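Local coordinates for protein 3-hydroxyisobutyryl-CoA hydrolase (Mycobacterium thermoresistibile, PDB 4HDT) that probably hydrolyses 3-hydroxyisobutyryl-CoA to 3-hydroxyisobutyrate and coenzyme A, as a zinc-binding member of the crotonase-like enoyl-CoA hydratase/isomerase family, at residues P27-I30 with N31-T34; S110-D113 with G114-G118; M140-G144 with I145-P149; Q291-R294 with V295-S299. One frame throughout, in Å; residues are numbered along the deposited sequence.

Contact 1: residues P27-I30 with N31-T34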
loop_
_atom_site.group_PDB
_atom_site.type_symbol
_atom_site.label_atom_id
_atom_site.label_comp_id
_atom_site.label_asym_id
_atom_site.label_seq_id
_atom_site.Cartn_x
_atom_site.Cartn_y
_atom_site.Cartn_z
ATOM N N PRO A 27 2.859 16.196 9.252
ATOM C CA PRO A 27 1.398 16.047 9.455
ATOM C C PRO A 27 0.502 16.921 8.555
ATOM O O PRO A 27 -0.631 16.521 8.271
ATOM C CB PRO A 27 1.214 16.389 10.927
ATOM C CG PRO A 27 2.409 17.170 11.307
ATOM C CD PRO A 27 3.543 16.574 10.490
ATOM N N LYS A 28 1.003 18.082 8.116
ATOM C CA LYS A 28 0.208 18.910 7.212
ATOM C C LYS A 28 -0.025 18.205 5.851
ATOM O O LYS A 28 -1.029 18.511 5.188
ATOM C CB LYS A 28 0.826 20.291 7.039
ATOM C CG LYS A 28 0.773 21.106 8.319
ATOM C CD LYS A 28 1.531 22.419 8.237
ATOM C CE LYS A 28 1.517 23.116 9.585
ATOM N NZ LYS A 28 1.970 24.532 9.475
ATOM N N ALA A 29 0.827 17.226 5.498
ATOM C CA ALA A 29 0.710 16.398 4.280
ATOM C C ALA A 29 0.213 14.955 4.606
ATOM O O ALA A 29 0.410 14.029 3.818
ATOM C CB ALA A 29 2.047 16.324 3.545
ATOM N N ILE A 30 -0.347 14.784 5.794
ATOM C CA ILE A 30 -0.736 13.468 6.308
ATOM C C ILE A 30 0.435 12.513 6.145
ATOM O O ILE A 30 0.312 11.342 5.762
ATOM C CB ILE A 30 -2.055 12.928 5.743
ATOM C CG1 ILE A 30 -3.115 14.042 5.651
ATOM C CG2 ILE A 30 -2.562 11.814 6.636
ATOM C CD1 ILE A 30 -4.455 13.545 5.122
ATOM N N ASN A 31 1.604 13.033 6.498
ATOM C CA ASN A 31 2.818 12.240 6.578
ATOM C C ASN A 31 3.222 11.557 5.261
ATOM O O ASN A 31 3.897 10.491 5.292
ATOM C CB ASN A 31 2.724 11.261 7.754
ATOM C CG ASN A 31 2.425 11.957 9.067
ATOM O OD1 ASN A 31 3.045 12.990 9.391
ATOM N ND2 ASN A 31 1.562 11.350 9.896
ATOM N N SER A 32 2.882 12.162 4.108
ATOM C CA SER A 32 3.313 11.557 2.849
ATOM C C SER A 32 4.852 11.379 2.788
ATOM O O SER A 32 5.595 12.213 3.288
ATOM C CB SER A 32 2.769 12.268 1.623
ATOM O OG SER A 32 3.242 13.562 1.542
ATOM N N LEU A 33 5.315 10.308 2.146
ATOM C CA LEU A 33 6.733 9.907 2.220
ATOM C C LEU A 33 7.567 10.608 1.168
ATOM O O LEU A 33 7.235 10.591 -0.028
ATOM C CB LEU A 33 6.903 8.402 1.974
ATOM C CG LEU A 33 6.135 7.501 2.893
ATOM C CD1 LEU A 33 6.409 6.059 2.469
ATOM C CD2 LEU A 33 6.583 7.703 4.320
ATOM N N THR A 34 8.682 11.144 1.622
ATOM C CA THR A 34 9.714 11.671 0.743
ATOM C C THR A 34 10.846 10.636 0.653
ATOM O O THR A 34 10.921 9.679 1.446
ATOM C CB THR A 34 10.322 12.959 1.314
ATOM O OG1 THR A 34 10.962 12.672 2.555
ATOM C CG2 THR A 34 9.279 14.065 1.516
#
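Ala29 and Ser32 meet round a tight reversal of the chain, where Ser32 N donates to Ala29 O across 3.1 Å with an N-H...O angle of 149°. The two residues between them, Ile30 and Asn31, both lie in the left-handed helical region, as a type I' beta turn requires. A backbone bond from Ile30 N to Pro27 O, 3.0 Å, leads into it, so the chain curls twice in succession.

Polar side-chain contacts centre on Asn31. With CG beside its own backbone N (chi1 -55°), the amide folds back toward Pro27, and OD1 comes to 3.2 Å from Pro27 N. A proline nitrogen has no hydrogen to give, so this is proximity alone; the bond to OD1 comes from Arg26 N, one residue earlier. At the other end of the amide, ND2 donates to Ala62 O and Leu67 O. Carbonyls outside the turn thus fix the rotation of this buried group. Ser32 OG is hydrogen-bonded to Arg26 NH1, so Arg26 meets the turn through both backbone and side chain.

Van der Waals contact is modest. Asn31 OD1 lies 3.8 Å from Pro27 CD where the two side chains cross, and Ser32 OG rests 3.6 Å from Ala29 CB. Ile30 turns outward to Arg65 and Ala69.

The arrangement is a type I' turn in the loop between strand 19-24 and helix 35-49 of a crotonase-like fold. Its asparagine ties that loop to residues 62-67, near the zinc ligand Glu64, and Thr34 then N-caps the helix.

Contact 2: residues S110-D113 with G114-G118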
loop_
_atom_site.group_PDB
_atom_site.type_symbol
_atom_site.label_atom_id
_atom_site.label_comp_id
_atom_site.label_asym_id
_atom_site.label_seq_id
_atom_site.Cartn_x
_atom_site.Cartn_y
_atom_site.Cartn_z
ATOM N N SER A 110 3.368 -1.616 13.757
ATOM C CA SER A 110 2.945 -0.452 12.956
ATOM C C SER A 110 1.578 -0.019 13.410
ATOM O O SER A 110 0.692 -0.855 13.678
ATOM C CB SER A 110 2.934 -0.742 11.500
ATOM O OG SER A 110 2.103 -1.852 11.224
ATOM N N ILE A 111 1.433 1.290 13.597
ATOM C CA ILE A 111 0.155 1.877 14.023
ATOM C C ILE A 111 -0.549 2.496 12.829
ATOM O O ILE A 111 -0.406 3.676 12.520
ATOM C CB ILE A 111 0.315 2.921 15.156
ATOM C CG1 ILE A 111 1.191 2.395 16.301
ATOM C CG2 ILE A 111 -1.057 3.403 15.637
ATOM C CD1 ILE A 111 0.651 1.186 16.987
ATOM N N MET A 112 -1.317 1.645 12.149
ATOM C CA MET A 112 -1.988 2.021 10.904
ATOM C C MET A 112 -3.375 2.578 11.259
ATOM O O MET A 112 -4.425 2.053 10.899
ATOM C CB MET A 112 -2.034 0.780 9.986
ATOM C CG MET A 112 -0.659 0.429 9.406
ATOM S SD MET A 112 -0.700 -0.859 8.151
ATOM C CE MET A 112 -1.008 -2.234 9.230
ATOM N N ASP A 113 -3.321 3.718 11.918
ATOM C CA ASP A 113 -4.472 4.488 12.374
ATOM C C ASP A 113 -4.873 5.471 11.290
ATOM O O ASP A 113 -4.068 5.906 10.476
ATOM C CB ASP A 113 -4.020 5.224 13.621
ATOM C CG ASP A 113 -5.066 6.127 14.186
ATOM O OD1 ASP A 113 -6.209 5.752 14.362
ATOM O OD2 ASP A 113 -4.687 7.272 14.488
ATOM N N GLY A 114 -6.153 5.770 11.209
ATOM C CA GLY A 114 -6.621 6.775 10.267
ATOM C C GLY A 114 -6.310 6.476 8.807
ATOM O O GLY A 114 -6.321 5.322 8.362
ATOM N N ILE A 115 -5.994 7.506 8.057
ATOM C CA ILE A 115 -5.693 7.348 6.628
ATOM C C ILE A 115 -4.356 6.599 6.448
ATOM O O ILE A 115 -3.329 7.039 6.935
ATOM C CB ILE A 115 -5.626 8.735 5.946
ATOM C CG1 ILE A 115 -7.009 9.397 5.955
ATOM C CG2 ILE A 115 -5.112 8.622 4.523
ATOM C CD1 ILE A 115 -6.994 10.868 5.580
ATOM N N VAL A 116 -4.382 5.487 5.728
ATOM C CA VAL A 116 -3.194 4.687 5.459
ATOM C C VAL A 116 -3.316 4.199 4.004
ATOM O O VAL A 116 -4.094 3.288 3.677
ATOM C CB VAL A 116 -3.120 3.459 6.399
ATOM C CG1 VAL A 116 -1.827 2.704 6.133
ATOM C CG2 VAL A 116 -3.198 3.816 7.890
ATOM N N MET A 117 -2.608 4.819 3.077
ATOM C CA MET A 117 -2.824 4.533 1.649
ATOM C C MET A 117 -1.484 4.479 0.900
ATOM O O MET A 117 -0.570 5.197 1.240
ATOM C CB MET A 117 -3.782 5.554 0.994
ATOM C CG MET A 117 -5.257 5.489 1.430
ATOM S SD MET A 117 -6.293 6.492 0.343
ATOM C CE MET A 117 -5.667 8.088 0.792
ATOM N N GLY A 118 -1.417 3.587 -0.100
ATOM C CA GLY A 118 -0.275 3.487 -1.010
ATOM C C GLY A 118 1.004 3.284 -0.241
ATOM O O GLY A 118 1.161 2.323 0.504
#
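Val116 reaches back across the bend to Met112 and Asp113 with one of its methyls. Its CG1 stands anti to the backbone N (chi1 -177°), which leaves CG2 beside that nitrogen and aimed into the turn: CG2 lies 3.4 Å from Asp113 O, 3.6 Å from Met112 C and 3.9 Å from Met112 CB. The Met112 side chain crosses that of Val116 at about a right angle. Its CG comes to 4.2 Å from Val116 CG1; the chain runs on, extended, to SD, and the bend at chi3 (-73°) turns CE aside. The Met112 side chain also packs against strands 129-132 and 137-139.

The bend links strand 108-112 of the main mixed sheet to the short strand 115-117, which pairs in parallel with 137-139, as the chain of this crotonase-like domain passes from one sheet to the other. Met112 is the centre of an inverse gamma turn, closed by a weak bond from Asp113 N to Ile111 O at 3.0 Å, and Gly114 follows with positive phi.

Asp113 swings CG anti to its nitrogen (chi1 177°), bringing the carboxylate beside Gly114. Its OD1 accepts from His192 ND1 and Thr133 OG1. Since His192 binds zinc together with Glu64, Asp113 is a second-shell residue of that metal site.

Contact 3: residues M140-G144 with I145-P149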
loop_
_atom_site.group_PDB
_atom_site.type_symbol
_atom_site.label_atom_id
_atom_site.label_comp_id
_atom_site.label_asym_id
_atom_site.label_seq_id
_atom_site.Cartn_x
_atom_site.Cartn_y
_atom_site.Cartn_z
ATOM N N MET A 140 -5.396 1.026 -1.576
ATOM C CA MET A 140 -4.401 1.063 -2.651
ATOM C C MET A 140 -5.067 1.724 -3.859
ATOM O O MET A 140 -5.641 1.065 -4.722
ATOM C CB MET A 140 -3.880 -0.357 -2.960
ATOM C CG MET A 140 -3.197 -1.026 -1.765
ATOM S SD MET A 140 -1.702 -0.194 -1.204
ATOM C CE MET A 140 -0.600 -0.403 -2.625
ATOM N N PRO A 141 -5.031 3.062 -3.900
ATOM C CA PRO A 141 -5.827 3.846 -4.861
ATOM C C PRO A 141 -5.122 4.230 -6.173
ATOM O O PRO A 141 -5.614 5.101 -6.932
ATOM C CB PRO A 141 -6.084 5.095 -4.041
ATOM C CG PRO A 141 -4.783 5.307 -3.383
ATOM C CD PRO A 141 -4.311 3.947 -2.971
ATOM N N GLU A 142 -4.042 3.518 -6.458
ATOM C CA GLU A 142 -3.117 3.837 -7.536
ATOM C C GLU A 142 -3.792 3.978 -8.900
ATOM O O GLU A 142 -3.462 4.829 -9.695
ATOM C CB GLU A 142 -2.011 2.778 -7.572
ATOM C CG GLU A 142 -0.995 2.942 -6.425
ATOM C CD GLU A 142 -1.388 2.352 -5.091
ATOM O OE1 GLU A 142 -2.465 1.718 -4.963
ATOM O OE2 GLU A 142 -0.536 2.412 -4.137
ATOM N N VAL A 143 -4.764 3.119 -9.211
ATOM C CA VAL A 143 -5.387 3.188 -10.543
ATOM C C VAL A 143 -6.115 4.505 -10.827
ATOM O O VAL A 143 -6.358 4.850 -11.978
ATOM C CB VAL A 143 -6.361 2.017 -10.766
ATOM C CG1 VAL A 143 -5.623 0.693 -10.830
ATOM C CG2 VAL A 143 -7.488 1.934 -9.716
ATOM N N GLY A 144 -6.459 5.227 -9.772
ATOM C CA GLY A 144 -7.050 6.528 -9.887
ATOM C C GLY A 144 -6.104 7.623 -10.360
ATOM O O GLY A 144 -6.579 8.730 -10.753
ATOM N N ILE A 145 -4.804 7.347 -10.308
ATOM C CA ILE A 145 -3.812 8.298 -10.863
ATOM C C ILE A 145 -3.030 7.658 -12.008
ATOM O O ILE A 145 -1.916 8.104 -12.351
ATOM C CB ILE A 145 -2.859 8.878 -9.775
ATOM C CG1 ILE A 145 -2.128 7.786 -8.971
ATOM C CG2 ILE A 145 -3.623 9.827 -8.848
ATOM C CD1 ILE A 145 -0.837 8.254 -8.302
ATOM N N GLY A 146 -3.563 6.609 -12.619
ATOM C CA GLY A 146 -2.866 5.985 -13.727
ATOM C C GLY A 146 -1.658 5.160 -13.349
ATOM O O GLY A 146 -0.802 4.912 -14.210
ATOM N N PHE A 147 -1.626 4.712 -12.102
ATOM C CA PHE A 147 -0.497 3.955 -11.533
ATOM C C PHE A 147 -1.024 2.600 -11.107
ATOM O O PHE A 147 -2.260 2.304 -11.227
ATOM C CB PHE A 147 0.139 4.786 -10.390
ATOM C CG PHE A 147 1.481 4.307 -9.892
ATOM C CD1 PHE A 147 2.571 4.177 -10.722
ATOM C CD2 PHE A 147 1.672 4.104 -8.530
ATOM C CE1 PHE A 147 3.813 3.814 -10.198
ATOM C CE2 PHE A 147 2.907 3.764 -7.994
ATOM C CZ PHE A 147 3.966 3.553 -8.832
ATOM N N ILE A 148 -0.125 1.733 -10.640
ATOM C CA ILE A 148 -0.443 0.355 -10.264
ATOM C C ILE A 148 0.026 0.169 -8.829
ATOM O O ILE A 148 1.133 0.620 -8.497
ATOM C CB ILE A 148 0.218 -0.650 -11.232
ATOM C CG1 ILE A 148 -0.288 -0.471 -12.691
ATOM C CG2 ILE A 148 0.021 -2.080 -10.765
ATOM C CD1 ILE A 148 0.418 0.563 -13.521
ATOM N N PRO A 149 -0.761 -0.526 -7.973
ATOM C CA PRO A 149 -0.336 -0.753 -6.592
ATOM C C PRO A 149 1.078 -1.307 -6.519
ATOM O O PRO A 149 1.396 -2.305 -7.200
ATOM C CB PRO A 149 -1.359 -1.756 -6.049
ATOM C CG PRO A 149 -2.606 -1.439 -6.847
ATOM C CD PRO A 149 -2.133 -1.028 -8.216
#
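Glu142 lies with its whole side chain along the returning arm of the loop, against Phe147 and Pro149. Its CB sits 3.5 Å from Ile148 C, and its CG meets Phe147 CD2 obliquely at 3.6 Å. The chain then bends at chi2 (82°), bringing the carboxylate obliquely across Pro149, with OE1 3.6 Å from Pro149 CA. Carboxylate and Phe147 ring planes differ by 40°, so the two are not stacked.

The backbone explains why the chain doubles back here. Glu142 O accepts from Ile145 N at 2.9 Å and from Phe147 N at 3.0 Å, the donors approaching from opposite faces of the carbonyl plane. The 6-to-1 bond from Phe147 N, a weak 5-to-2 bond of 3.4 Å from Gly146 N to Val143 O and the positive phi of Gly146 together fit a Schellman motif. Ile145 holds CG1 between its own N and C (chi1 55°), and that atom comes to 3.3 Å from Glu142 O.

In crotonase the glutamate of the equivalent Pro-Glu segment is catalytic, so this loop may border the active site here. It runs from strand 137-139 to helix 153-158. The Phe147 ring meets that of Trp91 in helix 85-103 and packs on helix 285-299, Val143 and Ile148 contact helix 266-279, and Ile145 touches helix 303-313.

Contact 4: residues Q291-R294 with V295-S299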
loop_
_atom_site.group_PDB
_atom_site.type_symbol
_atom_site.label_atom_id
_atom_site.label_comp_id
_atom_site.label_asym_id
_atom_site.label_seq_id
_atom_site.Cartn_x
_atom_site.Cartn_y
_atom_site.Cartn_z
ATOM N N GLN A 291 8.947 -7.316 -9.793
ATOM C CA GLN A 291 7.921 -7.162 -10.802
ATOM C C GLN A 291 7.306 -5.778 -10.693
ATOM O O GLN A 291 7.137 -5.069 -11.692
ATOM C CB GLN A 291 6.849 -8.234 -10.648
ATOM C CG GLN A 291 5.695 -8.166 -11.635
ATOM C CD GLN A 291 4.885 -9.448 -11.569
ATOM O OE1 GLN A 291 5.225 -10.441 -12.236
ATOM N NE2 GLN A 291 3.880 -9.455 -10.744
ATOM N N GLU A 292 6.977 -5.383 -9.477
ATOM C CA GLU A 292 6.379 -4.081 -9.265
ATOM C C GLU A 292 7.314 -2.969 -9.748
ATOM O O GLU A 292 6.882 -1.939 -10.272
ATOM C CB GLU A 292 6.056 -3.869 -7.786
ATOM C CG GLU A 292 4.851 -4.662 -7.261
ATOM C CD GLU A 292 4.596 -4.495 -5.771
ATOM O OE1 GLU A 292 5.266 -3.667 -5.135
ATOM O OE2 GLU A 292 3.714 -5.205 -5.224
ATOM N N TYR A 293 8.604 -3.157 -9.581
ATOM C CA TYR A 293 9.559 -2.123 -9.995
ATOM C C TYR A 293 9.555 -1.974 -11.525
ATOM O O TYR A 293 9.580 -0.856 -12.030
ATOM C CB TYR A 293 10.963 -2.481 -9.494
ATOM C CG TYR A 293 12.023 -1.463 -9.802
ATOM C CD1 TYR A 293 12.066 -0.242 -9.101
ATOM C CD2 TYR A 293 12.987 -1.715 -10.765
ATOM C CE1 TYR A 293 13.026 0.702 -9.368
ATOM C CE2 TYR A 293 13.936 -0.775 -11.044
ATOM C CZ TYR A 293 13.974 0.426 -10.360
ATOM O OH TYR A 293 14.978 1.321 -10.716
ATOM N N ARG A 294 9.522 -3.089 -12.255
ATOM C CA ARG A 294 9.392 -3.028 -13.731
ATOM C C ARG A 294 8.128 -2.253 -14.115
ATOM O O ARG A 294 8.156 -1.385 -14.984
ATOM C CB ARG A 294 9.323 -4.423 -14.366
ATOM C CG ARG A 294 10.617 -5.220 -14.201
ATOM C CD ARG A 294 10.447 -6.641 -14.714
ATOM N NE ARG A 294 11.708 -7.314 -14.964
ATOM C CZ ARG A 294 11.819 -8.537 -15.513
ATOM N NH1 ARG A 294 10.728 -9.239 -15.836
ATOM N NH2 ARG A 294 13.020 -9.064 -15.732
ATOM N N VAL A 295 7.025 -2.554 -13.435
ATOM C CA VAL A 295 5.742 -1.912 -13.729
ATOM C C VAL A 295 5.795 -0.410 -13.442
ATOM O O VAL A 295 5.355 0.400 -14.279
ATOM C CB VAL A 295 4.599 -2.606 -12.974
ATOM C CG1 VAL A 295 3.277 -1.857 -13.041
ATOM C CG2 VAL A 295 4.411 -4.050 -13.498
ATOM N N SER A 296 6.342 -0.037 -12.284
ATOM C CA SER A 296 6.462 1.388 -11.925
ATOM C C SER A 296 7.347 2.139 -12.922
ATOM O O SER A 296 6.992 3.205 -13.373
ATOM C CB SER A 296 6.962 1.568 -10.496
ATOM O OG SER A 296 6.057 0.967 -9.555
ATOM N N CYS A 297 8.494 1.552 -13.254
ATOM C CA CYS A 297 9.397 2.127 -14.245
ATOM C C CYS A 297 8.699 2.342 -15.579
ATOM O O CYS A 297 8.870 3.401 -16.212
ATOM C CB CYS A 297 10.600 1.236 -14.428
ATOM S SG CYS A 297 11.822 1.348 -13.089
ATOM N N ALA A 298 7.942 1.340 -16.027
ATOM C CA ALA A 298 7.186 1.463 -17.279
ATOM C C ALA A 298 6.147 2.599 -17.193
ATOM O O ALA A 298 6.002 3.388 -18.164
ATOM C CB ALA A 298 6.529 0.132 -17.632
ATOM N N SER A 299 5.475 2.703 -16.050
ATOM C CA SER A 299 4.456 3.730 -15.861
ATOM C C SER A 299 5.048 5.156 -16.001
ATOM O O SER A 299 4.344 6.088 -16.408
ATOM C CB SER A 299 3.759 3.579 -14.524
ATOM O OG SER A 299 4.553 4.181 -13.533
#
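Cys297 leans back over Tyr293, one helical turn earlier. Starting from its backbone, CB packs 3.3 Å from Tyr293 O and 3.6 Å from Arg294 O. SG, beside its own backbone N (chi1 -76°), continues past Tyr293 O at 3.3 Å and ends above the tyrosine ring. There it is 3.7 Å from the centroid of the Tyr293 ring and 18° off the ring normal, a sulfur-aromatic contact over one face. Its shift toward the rim brings SG within 3.6 Å of Tyr293 CZ. The ring can receive it because its CG is anti to the Tyr293 nitrogen (chi1 -177°). Tyr293 and Cys297 both touch Arg88 of helix 85-103.

All this occurs within helix 285-299, whose i-to-i+4 bonds set the spacing: Cys297 N gives to Tyr293 O at 2.9 Å, and Val295, Ser296 and Ala298 bond likewise to Gln291, Glu292 and Arg294. Ser296 OG bonds to Tyr95 OH, also of helix 85-103.

Other faces of the helix look elsewhere. Val295 CG2 rests 3.4 Å from Gln291 O, and the side chain turns to helix 266-279. Glu292 binds Gly152 N and Thr154 OG1 near the start of helix 153-158, while Arg294 forms a salt bridge with Glu345.

Contacts 2 and 3 are buried, contact 4 is partly so, and contact 1 lies at the surface. They form a chain of neighbours: Ile30 of contact 1 packs on Ile115 of contact 2, Gly118 of contact 2 on Glu142 of contact 3, and Phe147 of contact 3 on Ser296 and Ser299 of contact 4. Contacts 1 and 2 both bond to Leu67 in the loop after strand 56-61, whereas contacts 3 and 4 both pack on helices 85-103 and 266-279. The chemistry differs accordingly: a buried amide held by backbone groups in a turn at the surface, methyl packing plus a zinc-linked carboxylate at the change of sheet, a Schellman-type loop among helices, and a sulfur over a ring within a helix.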